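Local coordinates for DivIVA (Staphylococcus aureus, PDB 7O39), which probably organises cell division as a coiled-coil protein of the DivIVA family, here represented by its dimeric N-terminal domain, at residues A27-L30 against E31-S34; E38-K41 against E42-K45. One frame throughout, in Å; residues are numbered along the deposited sequence.

How the contacts relate
Contacts 1 and 2 are successive stations along the long helix 23-53, their centres about 17 Å apart; contact 1 closes before contact 2 opens, and the two do not touch. Each joins one helical turn to the next through i to i+4 backbone bonds, and each has one water linking a backbone carbonyl to a carboxylate. The centre of contact 1 lies about 6 Å, that of contact 2 about 12 Å, from the centre of the chain. Both reach the second subunit: residues 27-34 mainly through apolar side chains beside helix 6-11, residues 38-45 through charged side chains flanking a leucine. The predicted coiled coil begins within contact 1, at Leu30, and takes in all of contact 2.

Contact 1: residues A27-L30 against E31-S34; sequences ANFL and EQLS
Glu31 opens the second turn by giving its N-H to Ala27 O (N to O 3.0 Å). Its CG is anti to the backbone N (chi1 -178°) and the chain runs on extended, which sends the carboxylate outward from the helix, with OE1 turned to the Asn28 side. There one water donates to both Asn28 O, at 2.9 Å, and Glu31 OE1, at 3.0 Å, so the Asn28 carbonyl serves the water as well as the helix bond from Gln32 N. Gln32 lays CG against that same carbonyl and CB against Phe29 O, and its OE1 comes to the edge of the Phe29 ring, near the ring plane, 3.7 Å from Phe29 CD1. Ring and amide planes stand 73° apart. Leu33 takes the next backbone bond, from its N to Phe29 O (2.9 Å), and covers part of one ring face: CG sits 4.1 Å above the plane, displaced toward the rim, and Leu33 CD1 meets Phe29 CE2 at 3.7 Å. Ser34 N continues the i to i+4 series on Leu30 O at 2.9 Å. In helix 23-53 this regular alpha-helical spacing turns Phe29, Leu30 and Leu33 to the dimer and keeps Glu31 exposed. Leu30 and Ser34 pack on Ile9 of helix 6-11, while Phe29 and Leu30 meet Leu30 of the second subunit, whose Lys12 makes a cation-pi contact with the Phe29 ring; Leu33 packs on Ile9 of that subunit.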
loop_
_atom_site.group_PDB
_atom_site.type_symbol
_atom_site.label_atom_id
_atom_site.label_comp_id
_atom_site.label_asym_id
_atom_site.label_seq_id
_atom_site.Cartn_x
_atom_site.Cartn_y
_atom_site.Cartn_z
ATOM N N ALA A 27 9.804 -5.808 -5.124
ATOM C CA ALA A 27 9.419 -4.759 -6.071
ATOM C C ALA A 27 8.045 -5.038 -6.667
ATOM O O ALA A 27 7.215 -4.124 -6.801
ATOM C CB ALA A 27 10.465 -4.614 -7.176
ATOM N N ASN A 28 7.784 -6.293 -7.039
ATOM C CA ASN A 28 6.503 -6.620 -7.657
ATOM C C ASN A 28 5.350 -6.419 -6.682
ATOM O O ASN A 28 4.280 -5.926 -7.063
ATOM C CB ASN A 28 6.533 -8.056 -8.177
ATOM C CG ASN A 28 7.415 -8.217 -9.413
ATOM O OD1 ASN A 28 7.737 -7.243 -10.096
ATOM N ND2 ASN A 28 7.800 -9.452 -9.704
ATOM N N PHE A 29 5.560 -6.767 -5.411
ATOM C CA PHE A 29 4.511 -6.599 -4.413
ATOM C C PHE A 29 4.265 -5.126 -4.126
ATOM O O PHE A 29 3.110 -4.699 -3.989
ATOM C CB PHE A 29 4.890 -7.340 -3.133
ATOM C CG PHE A 29 3.769 -7.448 -2.136
ATOM C CD1 PHE A 29 2.596 -8.115 -2.454
ATOM C CD2 PHE A 29 3.892 -6.893 -0.873
ATOM C CE1 PHE A 29 1.566 -8.210 -1.535
ATOM C CE2 PHE A 29 2.871 -7.002 0.048
ATOM C CZ PHE A 29 1.711 -7.654 -0.283
ATOM N N LEU A 30 5.332 -4.327 -4.055
ATOM C CA LEU A 30 5.164 -2.892 -3.860
ATOM C C LEU A 30 4.388 -2.268 -5.013
ATOM O O LEU A 30 3.562 -1.373 -4.796
ATOM C CB LEU A 30 6.532 -2.231 -3.704
ATOM C CG LEU A 30 7.288 -2.575 -2.420
ATOM C CD1 LEU A 30 8.647 -1.910 -2.474
ATOM C CD2 LEU A 30 6.525 -2.152 -1.171
ATOM N N GLU A 31 4.620 -2.740 -6.240
ATOM C CA GLU A 31 3.847 -2.242 -7.377
ATOM C C GLU A 31 2.360 -2.555 -7.212
ATOM O O GLU A 31 1.503 -1.708 -7.495
ATOM C CB GLU A 31 4.396 -2.833 -8.680
ATOM C CG GLU A 31 3.706 -2.360 -9.955
ATOM C CD GLU A 31 4.334 -2.943 -11.213
ATOM O OE1 GLU A 31 4.909 -4.049 -11.143
ATOM O OE2 GLU A 31 4.243 -2.293 -12.276
ATOM N N GLN A 32 2.039 -3.757 -6.726
ATOM C CA GLN A 32 0.643 -4.112 -6.478
ATOM C C GLN A 32 0.029 -3.229 -5.402
ATOM O O GLN A 32 -1.132 -2.804 -5.523
ATOM C CB GLN A 32 0.537 -5.583 -6.089
ATOM C CG GLN A 32 0.867 -6.555 -7.218
ATOM C CD GLN A 32 0.671 -7.995 -6.798
ATOM O OE1 GLN A 32 1.335 -8.485 -5.882
ATOM N NE2 GLN A 32 -0.251 -8.681 -7.462
ATOM N N LEU A 33 0.775 -2.951 -4.330
ATOM C CA LEU A 33 0.238 -2.098 -3.276
ATOM C C LEU A 33 0.029 -0.674 -3.774
ATOM O O LEU A 33 -0.971 -0.030 -3.422
ATOM C CB LEU A 33 1.144 -2.113 -2.047
ATOM C CG LEU A 33 1.237 -3.469 -1.341
ATOM C CD1 LEU A 33 2.128 -3.368 -0.112
ATOM C CD2 LEU A 33 -0.131 -4.026 -0.964
ATOM N N SER A 34 0.942 -0.167 -4.604
ATOM C CA SER A 34 0.753 1.163 -5.178
ATOM C C SER A 34 -0.517 1.225 -6.018
ATOM O O SER A 34 -1.286 2.190 -5.932
ATOM C CB SER A 34 1.965 1.559 -6.011
ATOM O OG SER A 34 1.741 2.837 -6.574
HETATM O O HOH W 1 3.426 -6.280 -9.809
#

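Contact 2: residues E38-K41 against E42-K45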
loop_
_atom_site.group_PDB
_atom_site.type_symbol
_atom_site.label_atom_id
_atom_site.label_comp_id
_atom_site.label_asym_id
_atom_site.label_seq_id
_atom_site.Cartn_x
_atom_site.Cartn_y
_atom_site.Cartn_z
ATOM N N GLU A 38 -3.611 3.755 -5.416
ATOM C CA GLU A 38 -4.109 4.673 -6.438
ATOM C C GLU A 38 -5.588 4.439 -6.719
ATOM O O GLU A 38 -6.348 5.392 -6.925
ATOM C CB GLU A 38 -3.278 4.536 -7.712
ATOM C CG GLU A 38 -1.834 5.015 -7.567
ATOM C CD GLU A 38 -1.738 6.385 -6.904
ATOM O OE1 GLU A 38 -2.134 7.375 -7.554
ATOM O OE2 GLU A 38 -1.260 6.478 -5.745
ATOM N N ARG A 39 -6.007 3.178 -6.744
ATOM C CA ARG A 39 -7.413 2.882 -6.996
ATOM C C ARG A 39 -8.301 3.412 -5.878
ATOM O O ARG A 39 -9.385 3.951 -6.138
ATOM C CB ARG A 39 -7.582 1.381 -7.204
ATOM C CG ARG A 39 -7.053 0.932 -8.563
ATOM C CD ARG A 39 -6.991 -0.568 -8.673
ATOM N NE ARG A 39 -6.645 -0.988 -10.031
ATOM C CZ ARG A 39 -6.571 -2.248 -10.433
ATOM N NH1 ARG A 39 -6.785 -3.245 -9.585
ATOM N NH2 ARG A 39 -6.272 -2.512 -11.697
ATOM N N LEU A 40 -7.852 3.284 -4.627
ATOM C CA LEU A 40 -8.626 3.812 -3.505
ATOM C C LEU A 40 -8.713 5.331 -3.559
ATOM O O LEU A 40 -9.766 5.908 -3.269
ATOM C CB LEU A 40 -8.040 3.336 -2.179
ATOM C CG LEU A 40 -8.263 1.848 -1.916
ATOM C CD1 LEU A 40 -7.353 1.363 -0.802
ATOM C CD2 LEU A 40 -9.719 1.555 -1.584
ATOM N N LYS A 41 -7.622 6.000 -3.949
ATOM C CA LYS A 41 -7.666 7.456 -4.084
ATOM C C LYS A 41 -8.651 7.865 -5.172
ATOM O O LYS A 41 -9.394 8.843 -5.020
ATOM C CB LYS A 41 -6.268 7.988 -4.403
ATOM C CG LYS A 41 -5.267 7.908 -3.249
ATOM C CD LYS A 41 -3.856 8.259 -3.753
ATOM C CE LYS A 41 -2.801 8.213 -2.664
ATOM N NZ LYS A 41 -1.417 8.345 -3.235
ATOM N N GLU A 42 -8.682 7.110 -6.275
ATOM C CA GLU A 42 -9.643 7.376 -7.341
ATOM C C GLU A 42 -11.077 7.179 -6.856
ATOM O O GLU A 42 -11.970 7.973 -7.189
ATOM C CB GLU A 42 -9.370 6.427 -8.506
ATOM C CG GLU A 42 -8.169 6.757 -9.359
ATOM C CD GLU A 42 -7.844 5.643 -10.355
ATOM O OE1 GLU A 42 -8.708 4.755 -10.590
ATOM O OE2 GLU A 42 -6.712 5.643 -10.900
ATOM N N ASP A 43 -11.324 6.112 -6.087
ATOM C CA ASP A 43 -12.656 5.877 -5.535
ATOM C C ASP A 43 -13.090 7.055 -4.676
ATOM O O ASP A 43 -14.238 7.512 -4.754
ATOM C CB ASP A 43 -12.670 4.610 -4.668
ATOM C CG ASP A 43 -12.381 3.329 -5.426
ATOM O OD1 ASP A 43 -12.472 3.303 -6.664
ATOM O OD2 ASP A 43 -12.093 2.326 -4.732
ATOM N N LYS A 44 -12.189 7.540 -3.815
ATOM C CA LYS A 44 -12.509 8.703 -2.989
ATOM C C LYS A 44 -12.864 9.910 -3.840
ATOM O O LYS A 44 -13.815 10.638 -3.535
ATOM C CB LYS A 44 -11.323 9.054 -2.101
ATOM C CG LYS A 44 -11.147 8.132 -0.945
ATOM C CD LYS A 44 -9.898 8.480 -0.160
ATOM C CE LYS A 44 -9.968 9.889 0.399
ATOM N NZ LYS A 44 -8.828 10.236 1.289
ATOM N N LYS A 45 -12.076 10.173 -4.884
ATOM C CA LYS A 45 -12.362 11.324 -5.735
ATOM C C LYS A 45 -13.737 11.195 -6.380
ATOM O O LYS A 45 -14.470 12.186 -6.505
ATOM C CB LYS A 45 -11.270 11.476 -6.793
ATOM C CG LYS A 45 -9.994 12.152 -6.295
ATOM C CD LYS A 45 -8.843 12.003 -7.299
ATOM C CE LYS A 45 -7.575 11.405 -6.674
ATOM N NZ LYS A 45 -7.001 10.280 -7.482
HETATM O O HOH W 2 -5.078 7.863 -7.875
#
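Lys41 and Lys45 meet on one flank of the helix, the Lys45 chain bending at its third and fourth torsions to bring NZ to 3.9 Å from Lys41 CB. The bend draws CE and NZ back over the Lys41 carbonyl, whose oxygen accepts the backbone N-H of Lys45 (N to O 3.0 Å). Lys41 runs in the same sense, toward the start of the helix, extended beyond CG, and its NZ forms a salt bridge with Glu38 OE2 at 3.1 Å, on the syn side of the carboxylate and 17° out of its plane. A water ties the two ends of this flank together: it donates to Glu38 O and Glu38 OE1 and accepts a weak bond from Lys45 NZ. Glu42 bonds through its N to Glu38 O at 3.0 Å and lays CG on the same oxygen at 3.3 Å. With CG anti to the carbonyl carbon (chi1 -75°), its chain leans back over Glu38 O while leading outward. All of this lies on helix 23-53, within the predicted coiled coil. Across the dimer Leu40 packs on Lys44 of the second subunit, and Asp43 and Lys44 form reciprocal salt bridges with Lys44 and Asp43 of that subunit, while Lys41 NZ makes a weak hydrogen bond to Phe4 O, close to helix 6-11 of its own chain.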